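Local atomic coordinates of IAA acetyltransferase (Bacillus cereus ATCC 14579, PDB entry 1Y9K), a protein that probably transfers an acetyl group from acetyl-CoA to an amine, as a member of the GNAT family of N-acetyltransferases. Residues A[3-8]-A[40-45]; A[32-37]-A[51-56]; A[61-66]-A[97-102]. All blocks are in the same frame, centred on the assembly; numbering follows the deposited sequence.

Interaction 1 of 3, residues A[3-8]-A[40-45]; sequences MSVVIE and YVAKQG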
HETATM    1  N   MSE A   3     -10.144   6.768 -19.384  1.00 62.53           N
HETATM    2  CA  MSE A   3      -8.709   7.189 -19.461  1.00 62.72           C
HETATM    3  C   MSE A   3      -8.222   7.860 -18.170  1.00 61.57           C
HETATM    4  O   MSE A   3      -7.148   7.527 -17.658  1.00 61.80           O
HETATM    5  CB  MSE A   3      -8.464   8.120 -20.664  1.00 62.84           C
HETATM    6  CG  MSE A   3      -9.289   9.424 -20.643  1.00 63.93           C
HETATM    7 SE   MSE A   3      -8.364  10.914 -21.114  1.00 64.90          SE
HETATM    8  CE  MSE A   3      -7.063  10.969 -19.864  1.00 65.83           C
ATOM      9  N   SER A   4      -9.012   8.800 -17.651  1.00 60.12           N
ATOM     10  CA  SER A   4      -8.578   9.637 -16.532  1.00 58.61           C
ATOM     11  C   SER A   4      -8.895   9.003 -15.183  1.00 57.25           C
ATOM     12  O   SER A   4     -10.053   8.699 -14.887  1.00 57.40           O
ATOM     13  CB  SER A   4      -9.197  11.037 -16.624  1.00 58.88           C
ATOM     14  OG  SER A   4     -10.612  10.975 -16.620  1.00 58.98           O
ATOM     15  N   VAL A   5      -7.856   8.814 -14.375  1.00 55.21           N
ATOM     16  CA  VAL A   5      -8.005   8.243 -13.044  1.00 53.25           C
ATOM     17  C   VAL A   5      -8.273   9.359 -12.033  1.00 52.01           C
ATOM     18  O   VAL A   5      -7.523  10.330 -11.955  1.00 51.79           O
ATOM     19  CB  VAL A   5      -6.756   7.401 -12.643  1.00 53.18           C
ATOM     20  CG1 VAL A   5      -6.886   6.860 -11.230  1.00 52.87           C
ATOM     21  CG2 VAL A   5      -6.553   6.251 -13.614  1.00 52.74           C
ATOM     22  N   VAL A   6      -9.355   9.218 -11.271  1.00 50.54           N
ATOM     23  CA  VAL A   6      -9.718  10.202 -10.247  1.00 49.23           C
ATOM     24  C   VAL A   6      -9.593   9.589  -8.849  1.00 48.02           C
ATOM     25  O   VAL A   6     -10.184   8.547  -8.572  1.00 47.84           O
ATOM     26  CB  VAL A   6     -11.156  10.778 -10.477  1.00 49.36           C
ATOM     27  CG1 VAL A   6     -11.388  12.005  -9.620  1.00 49.34           C
ATOM     28  CG2 VAL A   6     -11.371  11.133 -11.943  1.00 49.21           C
ATOM     29  N   ILE A   7      -8.825  10.245  -7.981  1.00 47.00           N
ATOM     30  CA  ILE A   7      -8.545   9.741  -6.633  1.00 46.16           C
ATOM     31  C   ILE A   7      -9.218  10.602  -5.573  1.00 45.91           C
ATOM     32  O   ILE A   7      -9.118  11.821  -5.599  1.00 45.97           O
ATOM     33  CB  ILE A   7      -7.012   9.650  -6.334  1.00 46.07           C
ATOM     34  CG1 ILE A   7      -6.282   8.867  -7.434  1.00 45.72           C
ATOM     35  CG2 ILE A   7      -6.765   9.036  -4.953  1.00 45.20           C
ATOM     36  CD1 ILE A   7      -4.751   8.854  -7.307  1.00 46.05           C
ATOM     37  N   GLU A   8      -9.890   9.958  -4.628  1.00 45.69           N
ATOM     38  CA  GLU A   8     -10.632  10.668  -3.586  1.00 45.60           C
ATOM     39  C   GLU A   8     -10.673   9.881  -2.270  1.00 44.76           C
ATOM     40  O   GLU A   8     -10.501   8.666  -2.256  1.00 44.49           O
ATOM     41  CB  GLU A   8     -12.059  11.040  -4.084  1.00 45.39           C
ATOM     42  CG  GLU A   8     -12.756   9.963  -4.953  1.00 46.26           C
ATOM     43  CD  GLU A   8     -13.998  10.470  -5.718  1.00 46.79           C
ATOM     44  OE1 GLU A   8     -13.864  11.343  -6.616  1.00 46.93           O
ATOM     45  OE2 GLU A   8     -15.113   9.963  -5.439  1.00 48.01           O
ATOM     46  N   TYR A  40      -8.035   6.075   0.618  1.00 37.61           N
ATOM     47  CA  TYR A  40      -8.304   6.793  -0.622  1.00 38.28           C
ATOM     48  C   TYR A  40      -8.500   5.792  -1.755  1.00 38.16           C
ATOM     49  O   TYR A  40      -7.792   4.790  -1.822  1.00 38.42           O
ATOM     50  CB  TYR A  40      -7.167   7.774  -0.940  1.00 38.85           C
ATOM     51  CG  TYR A  40      -6.924   8.784   0.163  1.00 39.70           C
ATOM     52  CD1 TYR A  40      -6.354   8.390   1.379  1.00 40.01           C
ATOM     53  CD2 TYR A  40      -7.259  10.128  -0.005  1.00 40.35           C
ATOM     54  CE1 TYR A  40      -6.130   9.296   2.406  1.00 39.78           C
ATOM     55  CE2 TYR A  40      -7.038  11.052   1.018  1.00 40.54           C
ATOM     56  CZ  TYR A  40      -6.475  10.621   2.226  1.00 40.81           C
ATOM     57  OH  TYR A  40      -6.255  11.514   3.258  1.00 41.84           O
ATOM     58  N   VAL A  41      -9.470   6.043  -2.629  1.00 37.99           N
ATOM     59  CA  VAL A  41      -9.688   5.149  -3.771  1.00 38.27           C
ATOM     60  C   VAL A  41      -9.426   5.824  -5.118  1.00 38.44           C
ATOM     61  O   VAL A  41      -9.561   7.033  -5.246  1.00 38.35           O
ATOM     62  CB  VAL A  41     -11.087   4.461  -3.753  1.00 38.12           C
ATOM     63  CG1 VAL A  41     -11.259   3.627  -2.493  1.00 37.23           C
ATOM     64  CG2 VAL A  41     -12.230   5.489  -3.907  1.00 38.80           C
ATOM     65  N   ALA A  42      -9.031   5.023  -6.104  1.00 39.08           N
ATOM     66  CA  ALA A  42      -8.910   5.471  -7.489  1.00 39.57           C
ATOM     67  C   ALA A  42     -10.104   4.955  -8.299  1.00 40.23           C
ATOM     68  O   ALA A  42     -10.467   3.773  -8.208  1.00 40.12           O
ATOM     69  CB  ALA A  42      -7.604   4.990  -8.094  1.00 39.14           C
ATOM     70  N   LYS A  43     -10.716   5.847  -9.077  1.00 40.99           N
ATOM     71  CA  LYS A  43     -11.848   5.481  -9.935  1.00 41.86           C
ATOM     72  C   LYS A  43     -11.546   5.747 -11.407  1.00 41.86           C
ATOM     73  O   LYS A  43     -10.964   6.783 -11.737  1.00 41.78           O
ATOM     74  CB  LYS A  43     -13.109   6.244  -9.519  1.00 42.15           C
ATOM     75  CG  LYS A  43     -13.406   6.190  -8.037  1.00 43.36           C
ATOM     76  CD  LYS A  43     -14.801   6.678  -7.734  1.00 45.83           C
ATOM     77  CE  LYS A  43     -15.006   6.762  -6.232  1.00 47.82           C
ATOM     78  NZ  LYS A  43     -16.438   6.651  -5.849  1.00 48.24           N
ATOM     79  N   GLN A  44     -11.912   4.796 -12.272  1.00 42.20           N
ATOM     80  CA  GLN A  44     -11.903   4.989 -13.743  1.00 42.95           C
ATOM     81  C   GLN A  44     -12.611   3.868 -14.522  1.00 42.92           C
ATOM     82  O   GLN A  44     -12.434   2.680 -14.223  1.00 43.00           O
ATOM     83  CB  GLN A  44     -10.493   5.239 -14.316  1.00 43.03           C
ATOM     84  CG  GLN A  44      -9.611   4.017 -14.449  1.00 44.55           C
ATOM     85  CD  GLN A  44      -9.009   3.885 -15.831  1.00 46.38           C
ATOM     86  OE1 GLN A  44      -7.787   3.891 -15.992  1.00 47.77           O
ATOM     87  NE2 GLN A  44      -9.867   3.756 -16.840  1.00 46.29           N
ATOM     88  N   GLY A  45     -13.395   4.268 -15.529  1.00 42.93           N
ATOM     89  CA  GLY A  45     -14.181   3.346 -16.349  1.00 42.36           C
ATOM     90  C   GLY A  45     -15.468   2.945 -15.651  1.00 42.20           C
ATOM     91  O   GLY A  45     -15.996   1.852 -15.880  1.00 42.29           O
TER
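Val6 and Lys43 exchange both of their backbone hydrogen bonds, Val6 N giving to Lys43 O at 3.0 Å and Lys43 N to Val6 O at 2.8 Å. Two residues further, Glu8 and Val41 repeat this antiparallel hydrogen-bonded pairing, with Glu8 N to Val41 O at 3.0 Å and Val41 N to Glu8 O at 2.8 Å. Four amides and four carbonyls are thereby satisfied between the strands, and each carbonyl takes a second, weaker contact from a CA-H: Val5 at Lys43 O, Ala42 at Val6 O, Ile7 at Val41 O and Tyr40 at Glu8 O. Between the two bonded pairs lies the non-hydrogen-bonded pair of Ile7 and Ala42; Ala42 bonds instead to the backbone of Ile49 and Gly50, and Tyr40 to that of Tyr52, on the next strand. Charged ends meet across the face that carries Val6, Glu8, Val41 and Lys43. Glu8 has CG lodged between its backbone N and carbonyl carbon (chi1 39°), and from there its extended chain meets that of Lys43 at about a right angle. The salt bridge is long, OE2 of Glu8 lying 3.6 Å from NZ of Lys43; the same oxygen is nearer to Lys43 CE, at 3.3 Å, so the pair is probably a loose one. On the side of Ile7 and Ala42 the contacts are apolar: the methyl of Ala42 touches Val5, CB to CG1 3.7 Å, and Ile7, CB to CG1 4.1 Å; on helix 78-92, Val5 meets Ile78, Ala42 Leu82 and Ile7 His85. Gln44, bent at its second torsion, rests its amide against Val5 CG2. Such antiparallel pairing of the first strand with the one that follows the two opening helices is characteristic of the N-terminal side of the GNAT sheet.

Interaction 2 of 3, residues A[32-37]-A[51-56]; sequences TYVQRG and VYVLLE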
ATOM      1  N   THR A  32      -7.736  -4.070  11.229  1.00 45.40           N
ATOM      2  CA  THR A  32      -6.798  -3.435  12.165  1.00 45.41           C
ATOM      3  C   THR A  32      -6.400  -2.006  11.742  1.00 44.88           C
ATOM      4  O   THR A  32      -6.436  -1.085  12.571  1.00 45.63           O
ATOM      5  CB  THR A  32      -5.544  -4.337  12.541  1.00 45.85           C
ATOM      6  OG1 THR A  32      -4.653  -4.548  11.418  1.00 46.02           O
ATOM      7  CG2 THR A  32      -5.995  -5.689  13.096  1.00 46.52           C
ATOM      8  N   TYR A  33      -6.095  -1.800  10.462  1.00 43.24           N
ATOM      9  CA  TYR A  33      -5.663  -0.473  10.021  1.00 41.92           C
ATOM     10  C   TYR A  33      -6.702   0.462   9.375  1.00 41.95           C
ATOM     11  O   TYR A  33      -6.489   1.680   9.327  1.00 42.05           O
ATOM     12  CB  TYR A  33      -4.407  -0.550   9.160  1.00 40.79           C
ATOM     13  CG  TYR A  33      -4.436  -1.504   7.989  1.00 39.02           C
ATOM     14  CD1 TYR A  33      -4.980  -1.122   6.761  1.00 37.31           C
ATOM     15  CD2 TYR A  33      -3.845  -2.763   8.086  1.00 37.78           C
ATOM     16  CE1 TYR A  33      -4.966  -1.982   5.667  1.00 37.04           C
ATOM     17  CE2 TYR A  33      -3.819  -3.634   6.998  1.00 37.41           C
ATOM     18  CZ  TYR A  33      -4.380  -3.238   5.796  1.00 38.49           C
ATOM     19  OH  TYR A  33      -4.361  -4.097   4.730  1.00 37.98           O
ATOM     20  N   VAL A  34      -7.809  -0.075   8.878  1.00 41.72           N
ATOM     21  CA  VAL A  34      -8.816   0.795   8.267  1.00 41.93           C
ATOM     22  C   VAL A  34      -9.546   1.623   9.324  1.00 42.01           C
ATOM     23  O   VAL A  34      -9.810   2.799   9.102  1.00 42.16           O
ATOM     24  CB  VAL A  34      -9.810   0.050   7.307  1.00 42.06           C
ATOM     25  CG1 VAL A  34      -9.063  -0.584   6.130  1.00 40.45           C
ATOM     26  CG2 VAL A  34     -10.637  -0.992   8.052  1.00 43.03           C
ATOM     27  N   GLN A  35      -9.824   1.014  10.480  1.00 42.08           N
ATOM     28  CA  GLN A  35     -10.438   1.702  11.618  1.00 42.44           C
ATOM     29  C   GLN A  35      -9.630   2.931  12.033  1.00 41.89           C
ATOM     30  O   GLN A  35     -10.195   4.002  12.302  1.00 41.83           O
ATOM     31  CB  GLN A  35     -10.570   0.743  12.813  1.00 42.85           C
ATOM     32  CG  GLN A  35     -11.673   1.102  13.834  1.00 45.73           C
ATOM     33  CD  GLN A  35     -11.355   2.324  14.735  1.00 49.74           C
ATOM     34  OE1 GLN A  35     -12.248   3.140  15.028  1.00 50.74           O
ATOM     35  NE2 GLN A  35     -10.094   2.444  15.180  1.00 49.79           N
ATOM     36  N   ARG A  36      -8.307   2.770  12.067  1.00 41.21           N
ATOM     37  CA  ARG A  36      -7.401   3.804  12.578  1.00 40.53           C
ATOM     38  C   ARG A  36      -6.869   4.749  11.501  1.00 40.07           C
ATOM     39  O   ARG A  36      -6.390   5.835  11.814  1.00 40.21           O
ATOM     40  CB  ARG A  36      -6.234   3.160  13.337  1.00 40.08           C
ATOM     41  CG  ARG A  36      -6.579   2.610  14.718  1.00 40.07           C
ATOM     42  CD  ARG A  36      -5.327   2.039  15.404  1.00 40.84           C
ATOM     43  NE  ARG A  36      -4.218   3.001  15.386  1.00 41.70           N
ATOM     44  CZ  ARG A  36      -2.928   2.695  15.238  1.00 41.87           C
ATOM     45  NH1 ARG A  36      -2.529   1.427  15.100  1.00 39.36           N
ATOM     46  NH2 ARG A  36      -2.032   3.678  15.232  1.00 41.86           N
ATOM     47  N   GLY A  37      -6.960   4.344  10.239  1.00 39.76           N
ATOM     48  CA  GLY A  37      -6.302   5.072   9.149  1.00 39.40           C
ATOM     49  C   GLY A  37      -7.197   5.757   8.132  1.00 39.12           C
ATOM     50  O   GLY A  37      -8.413   5.858   8.321  1.00 39.24           O
ATOM     51  N   VAL A  51      -6.673   1.564  -4.705  1.00 34.19           N
ATOM     52  CA  VAL A  51      -6.883   1.970  -3.331  1.00 34.01           C
ATOM     53  C   VAL A  51      -5.534   2.109  -2.638  1.00 34.40           C
ATOM     54  O   VAL A  51      -4.543   1.531  -3.094  1.00 34.56           O
ATOM     55  CB  VAL A  51      -7.813   0.969  -2.577  1.00 33.97           C
ATOM     56  CG1 VAL A  51      -7.197  -0.445  -2.515  1.00 34.36           C
ATOM     57  CG2 VAL A  51      -8.187   1.487  -1.192  1.00 33.25           C
ATOM     58  N   TYR A  52      -5.499   2.924  -1.578  1.00 34.36           N
ATOM     59  CA  TYR A  52      -4.426   2.903  -0.590  1.00 34.30           C
ATOM     60  C   TYR A  52      -4.945   3.345   0.790  1.00 34.08           C
ATOM     61  O   TYR A  52      -5.929   4.082   0.888  1.00 34.46           O
ATOM     62  CB  TYR A  52      -3.207   3.722  -1.043  1.00 34.51           C
ATOM     63  CG  TYR A  52      -3.346   5.242  -0.976  1.00 35.16           C
ATOM     64  CD1 TYR A  52      -3.189   5.927   0.233  1.00 35.53           C
ATOM     65  CD2 TYR A  52      -3.594   5.995  -2.133  1.00 34.88           C
ATOM     66  CE1 TYR A  52      -3.294   7.321   0.297  1.00 34.93           C
ATOM     67  CE2 TYR A  52      -3.698   7.386  -2.081  1.00 34.22           C
ATOM     68  CZ  TYR A  52      -3.548   8.036  -0.860  1.00 35.02           C
ATOM     69  OH  TYR A  52      -3.654   9.399  -0.795  1.00 36.12           O
ATOM     70  N   VAL A  53      -4.297   2.857   1.843  1.00 33.27           N
ATOM     71  CA  VAL A  53      -4.627   3.206   3.218  1.00 32.29           C
ATOM     72  C   VAL A  53      -3.358   3.774   3.854  1.00 32.44           C
ATOM     73  O   VAL A  53      -2.294   3.135   3.835  1.00 31.60           O
ATOM     74  CB  VAL A  53      -5.137   1.971   4.033  1.00 32.31           C
ATOM     75  CG1 VAL A  53      -5.498   2.346   5.472  1.00 31.42           C
ATOM     76  CG2 VAL A  53      -6.328   1.332   3.361  1.00 30.94           C
ATOM     77  N   LEU A  54      -3.486   4.991   4.390  1.00 32.51           N
ATOM     78  CA  LEU A  54      -2.440   5.649   5.173  1.00 32.33           C
ATOM     79  C   LEU A  54      -2.723   5.484   6.652  1.00 32.51           C
ATOM     80  O   LEU A  54      -3.856   5.650   7.085  1.00 33.24           O
ATOM     81  CB  LEU A  54      -2.376   7.135   4.833  1.00 31.93           C
ATOM     82  CG  LEU A  54      -1.679   7.473   3.522  1.00 31.37           C
ATOM     83  CD1 LEU A  54      -1.715   8.965   3.268  1.00 29.98           C
ATOM     84  CD2 LEU A  54      -0.243   6.967   3.533  1.00 31.64           C
ATOM     85  N   LEU A  55      -1.701   5.121   7.421  1.00 32.53           N
ATOM     86  CA  LEU A  55      -1.819   5.065   8.874  1.00 32.03           C
ATOM     87  C   LEU A  55      -0.719   5.906   9.511  1.00 32.36           C
ATOM     88  O   LEU A  55       0.436   5.831   9.099  1.00 32.35           O
ATOM     89  CB  LEU A  55      -1.742   3.621   9.361  1.00 31.96           C
ATOM     90  CG  LEU A  55      -1.934   3.316  10.853  1.00 32.44           C
ATOM     91  CD1 LEU A  55      -3.363   3.607  11.288  1.00 31.95           C
ATOM     92  CD2 LEU A  55      -1.553   1.876  11.176  1.00 31.41           C
ATOM     93  N   GLU A  56      -1.090   6.717  10.499  1.00 32.67           N
ATOM     94  CA  GLU A  56      -0.123   7.497  11.270  1.00 33.04           C
ATOM     95  C   GLU A  56       0.457   6.634  12.385  1.00 33.17           C
ATOM     96  O   GLU A  56      -0.277   6.106  13.230  1.00 33.13           O
ATOM     97  CB  GLU A  56      -0.757   8.776  11.833  1.00 32.98           C
ATOM     98  CG  GLU A  56       0.273   9.840  12.199  1.00 33.27           C
ATOM     99  CD  GLU A  56      -0.339  11.086  12.822  1.00 33.38           C
ATOM    100  OE1 GLU A  56      -1.577  11.226  12.842  1.00 33.22           O
ATOM    101  OE2 GLU A  56       0.435  11.935  13.292  1.00 34.00           O
TER
HETATM  102  O   HOH W   1      -2.805   6.208  14.306  1.00 35.34           O
HETATM  103  O   HOH W   2      -4.165   7.516  10.423  1.00 41.76           O
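Leu55 sets its CD1 methyl against Arg36, 3.6 Å from Arg36 CB and over the centre of one face of the guanidinium; its CG, anti to the backbone N (chi1 -176°), brings the methyls there. Beside it, Val53 directs CG1 at the edge of the Tyr33 ring, near the ring plane and 3.7 Å from Tyr33 CD1. Gly37 brings its CA to 3.3 Å from Leu54 O, a close approach of two backbones with no side chain between them. The polar groups are joined through water. One molecule accepts from Arg36 NH2 at 2.8 Å and donates to Glu56 O at 2.7 Å; another links Arg36 O to Glu56 N. Further out, the hydroxyl of Tyr33 is hydrogen-bonded to Asp24 OD2 and Asn66 ND2, which probably holds the ring in place against Val53, while Met65 of the neighbouring strand packs on both Tyr33 and Leu55. Residues 32-36 of the helix cross strand residues 51-56 at 72°. Tyr52 and Leu54 of that strand turn to the opposite face and meet helix 78-92, so the two helices sandwich the strand, as in the alpha/beta core of GNAT acetyltransferases.

Interaction 3 of 3, residues A[61-66]-A[97-102]; sequences TMEIMN and KLEVGT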
ATOM      1  N   THR A  61       5.107  10.468  11.175  1.00 34.97           N
ATOM      2  CA  THR A  61       5.267   9.361  10.246  1.00 34.12           C
ATOM      3  C   THR A  61       3.924   8.755   9.844  1.00 33.37           C
ATOM      4  O   THR A  61       3.104   8.411  10.700  1.00 33.33           O
ATOM      5  CB  THR A  61       6.171   8.252  10.855  1.00 34.09           C
ATOM      6  OG1 THR A  61       7.393   8.834  11.321  1.00 35.23           O
ATOM      7  CG2 THR A  61       6.501   7.176   9.827  1.00 33.48           C
HETATM    8  N   MSE A  62       3.713   8.625   8.537  1.00 32.70           N
HETATM    9  CA  MSE A  62       2.647   7.778   8.014  1.00 31.83           C
HETATM   10  C   MSE A  62       3.225   6.563   7.276  1.00 32.62           C
HETATM   11  O   MSE A  62       4.355   6.598   6.761  1.00 32.41           O
HETATM   12  CB  MSE A  62       1.665   8.569   7.131  1.00 31.74           C
HETATM   13  CG  MSE A  62       0.750   9.528   7.935  1.00 31.14           C
HETATM   14 SE   MSE A  62      -0.622  10.377   7.096  1.00 29.54          SE
HETATM   15  CE  MSE A  62       0.109  11.081   5.683  1.00 29.35           C
ATOM     16  N   GLU A  63       2.449   5.483   7.257  1.00 32.81           N
ATOM     17  CA  GLU A  63       2.781   4.316   6.481  1.00 33.27           C
ATOM     18  C   GLU A  63       1.643   3.939   5.546  1.00 33.17           C
ATOM     19  O   GLU A  63       0.482   3.943   5.953  1.00 33.78           O
ATOM     20  CB  GLU A  63       3.083   3.135   7.391  1.00 33.54           C
ATOM     21  CG  GLU A  63       3.571   1.918   6.613  1.00 35.49           C
ATOM     22  CD  GLU A  63       4.108   0.814   7.497  1.00 37.84           C
ATOM     23  OE1 GLU A  63       4.423   1.071   8.686  1.00 38.72           O
ATOM     24  OE2 GLU A  63       4.218  -0.321   6.982  1.00 39.57           O
ATOM     25  N   ILE A  64       1.988   3.606   4.302  1.00 32.75           N
ATOM     26  CA  ILE A  64       1.051   2.977   3.373  1.00 32.21           C
ATOM     27  C   ILE A  64       0.848   1.512   3.766  1.00 32.07           C
ATOM     28  O   ILE A  64       1.702   0.662   3.502  1.00 31.57           O
ATOM     29  CB  ILE A  64       1.515   3.097   1.911  1.00 31.90           C
ATOM     30  CG1 ILE A  64       1.742   4.577   1.557  1.00 31.71           C
ATOM     31  CG2 ILE A  64       0.469   2.493   0.994  1.00 31.76           C
ATOM     32  CD1 ILE A  64       2.587   4.829   0.314  1.00 29.23           C
HETATM   33  N   MSE A  65      -0.273   1.237   4.431  1.00 32.22           N
HETATM   34  CA  MSE A  65      -0.535  -0.088   5.016  1.00 32.38           C
HETATM   35  C   MSE A  65      -1.042  -1.075   3.989  1.00 32.84           C
HETATM   36  O   MSE A  65      -0.963  -2.295   4.179  1.00 33.29           O
HETATM   37  CB  MSE A  65      -1.553   0.008   6.155  1.00 32.27           C
HETATM   38  CG  MSE A  65      -1.081   0.799   7.382  1.00 31.30           C
HETATM   39 SE   MSE A  65       0.511   0.278   8.060  1.00 25.84          SE
HETATM   40  CE  MSE A  65       0.185  -1.422   8.483  1.00 29.19           C
ATOM     41  N   ASN A  66      -1.587  -0.536   2.913  1.00 33.33           N
ATOM     42  CA  ASN A  66      -2.169  -1.321   1.844  1.00 33.88           C
ATOM     43  C   ASN A  66      -2.245  -0.421   0.637  1.00 34.15           C
ATOM     44  O   ASN A  66      -2.639   0.739   0.744  1.00 34.62           O
ATOM     45  CB  ASN A  66      -3.571  -1.817   2.235  1.00 33.87           C
ATOM     46  CG  ASN A  66      -4.099  -2.904   1.309  1.00 34.21           C
ATOM     47  OD1 ASN A  66      -4.102  -2.748   0.087  1.00 36.36           O
ATOM     48  ND2 ASN A  66      -4.581  -3.994   1.892  1.00 32.76           N
ATOM     49  N   LYS A  97       7.936  11.856   7.308  1.00 39.72           N
ATOM     50  CA  LYS A  97       8.379  10.518   6.907  1.00 39.53           C
ATOM     51  C   LYS A  97       7.201   9.680   6.394  1.00 38.68           C
ATOM     52  O   LYS A  97       6.157   9.600   7.044  1.00 38.38           O
ATOM     53  CB  LYS A  97       9.079   9.810   8.082  1.00 39.50           C
ATOM     54  CG  LYS A  97       9.938   8.610   7.691  1.00 40.51           C
ATOM     55  CD  LYS A  97      10.653   7.986   8.901  1.00 41.05           C
ATOM     56  CE  LYS A  97      11.986   7.352   8.490  1.00 43.56           C
ATOM     57  NZ  LYS A  97      12.149   5.932   8.963  1.00 44.64           N
ATOM     58  N   LEU A  98       7.377   9.080   5.217  1.00 37.94           N
ATOM     59  CA  LEU A  98       6.422   8.115   4.675  1.00 37.32           C
ATOM     60  C   LEU A  98       7.072   6.737   4.522  1.00 37.11           C
ATOM     61  O   LEU A  98       8.161   6.621   3.967  1.00 36.83           O
ATOM     62  CB  LEU A  98       5.822   8.599   3.343  1.00 37.08           C
ATOM     63  CG  LEU A  98       4.650   7.794   2.750  1.00 37.18           C
ATOM     64  CD1 LEU A  98       3.402   7.763   3.653  1.00 35.04           C
ATOM     65  CD2 LEU A  98       4.296   8.293   1.357  1.00 37.05           C
ATOM     66  N   GLU A  99       6.402   5.709   5.042  1.00 37.15           N
ATOM     67  CA  GLU A  99       6.879   4.328   4.958  1.00 37.29           C
ATOM     68  C   GLU A  99       5.922   3.417   4.199  1.00 37.15           C
ATOM     69  O   GLU A  99       4.708   3.644   4.140  1.00 36.90           O
ATOM     70  CB  GLU A  99       7.162   3.755   6.345  1.00 36.88           C
ATOM     71  CG  GLU A  99       8.200   4.576   7.136  1.00 38.54           C
ATOM     72  CD  GLU A  99       8.602   3.941   8.451  1.00 38.94           C
ATOM     73  OE1 GLU A  99       7.785   3.240   9.066  1.00 40.75           O
ATOM     74  OE2 GLU A  99       9.751   4.151   8.889  1.00 44.94           O
ATOM     75  N   VAL A 100       6.499   2.382   3.605  1.00 37.22           N
ATOM     76  CA  VAL A 100       5.752   1.345   2.933  1.00 36.82           C
ATOM     77  C   VAL A 100       6.534   0.038   3.092  1.00 37.13           C
ATOM     78  O   VAL A 100       7.765   0.016   3.005  1.00 36.94           O
ATOM     79  CB  VAL A 100       5.519   1.711   1.434  1.00 36.94           C
ATOM     80  CG1 VAL A 100       6.840   1.729   0.646  1.00 35.43           C
ATOM     81  CG2 VAL A 100       4.487   0.776   0.789  1.00 36.76           C
ATOM     82  N   GLY A 101       5.810  -1.046   3.351  1.00 37.51           N
ATOM     83  CA  GLY A 101       6.406  -2.376   3.392  1.00 37.06           C
ATOM     84  C   GLY A 101       5.920  -3.165   2.198  1.00 37.28           C
ATOM     85  O   GLY A 101       4.861  -2.863   1.634  1.00 37.45           O
ATOM     86  N   THR A 102       6.713  -4.155   1.797  1.00 37.03           N
ATOM     87  CA  THR A 102       6.304  -5.124   0.791  1.00 36.40           C
ATOM     88  C   THR A 102       7.115  -6.411   0.962  1.00 36.00           C
ATOM     89  O   THR A 102       8.189  -6.385   1.554  1.00 35.69           O
ATOM     90  CB  THR A 102       6.400  -4.567  -0.644  1.00 36.47           C
ATOM     91  OG1 THR A 102       5.502  -5.298  -1.477  1.00 37.00           O
ATOM     92  CG2 THR A 102       7.817  -4.675  -1.209  1.00 36.17           C
TER
HETATM   93  O   HOH W   3       3.333  -1.018   4.675  1.00 19.70           O
HETATM   94  O   HOH W   4       5.524   3.033  10.390  1.00 36.25           O
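Thr61 and Lys97 lie side by side at the start of two parallel strands, the pair joined through helix 78-92 in a beta-alpha-beta crossover of the GNAT fold. Backbone hydrogen bonds set the register: Met62 N to Lys97 O (3.0 Å), Glu99 N to Met62 O (2.8 Å) and Ile64 N to Glu99 O (2.7 Å). Apolar contacts fill one face, where Met62, Ile64 and Leu98 pack on helix 78-92, and Val100 on Phe118 and on Tyr113 of helix 107-115. Leu98, with CG anti to its N (chi1 -171°), rests CD1 against the backbone carbonyl of Met62 and sets CD2 4.0 Å from Ile64 CD1. Charges gather on the other face. Lys97 NZ binds the anti lone pair of Glu99 OE2 at 3.0 Å. The carboxylates of Glu63 and Glu99, their planes 74° apart, bring their OE1 atoms to 4.0 Å, bridged by a water donating to both; this water and Arg148, which forms a salt bridge with Glu63 and a long, weak ion pair with Glu99, probably ease the like-charged approach. Beyond Ile64 the direct bonding stops, consistent with the splaying of these strands that accommodates acetyl-CoA in the family. There a water bridges the strands, donating to Glu63 OE2 and to Ile64 O at 2.6 Å and accepting from Gly101 N at 2.8 Å.

All three contacts meet on one mixed sheet, crossed in the order 6-10, 38-43, 48-56, 61-69, 97-103. Interaction 1 joins the first two of these strands, interaction 3 joins strands 61-69 and 97-103, and interaction 2 lays helix 27-36 on strand 48-56. The centres of interactions 1 and 2 are about 19 Å apart, of 2 and 3 about 10 Å, and of 1 and 3 about 21 Å. Along the chain interactions 1 and 2 alternate their segments, while interaction 3 follows both. Probable backbone hydrogen bonds connect interactions 2 and 3: Glu63 N to Leu55 O, and Met65 N to Val53 O. Helix 78-92 touches side chains of all three, packing in interaction 2 against the face opposite to helix 27-36, so the terminal strand and the parallel pair of the GNAT core share one helical cover.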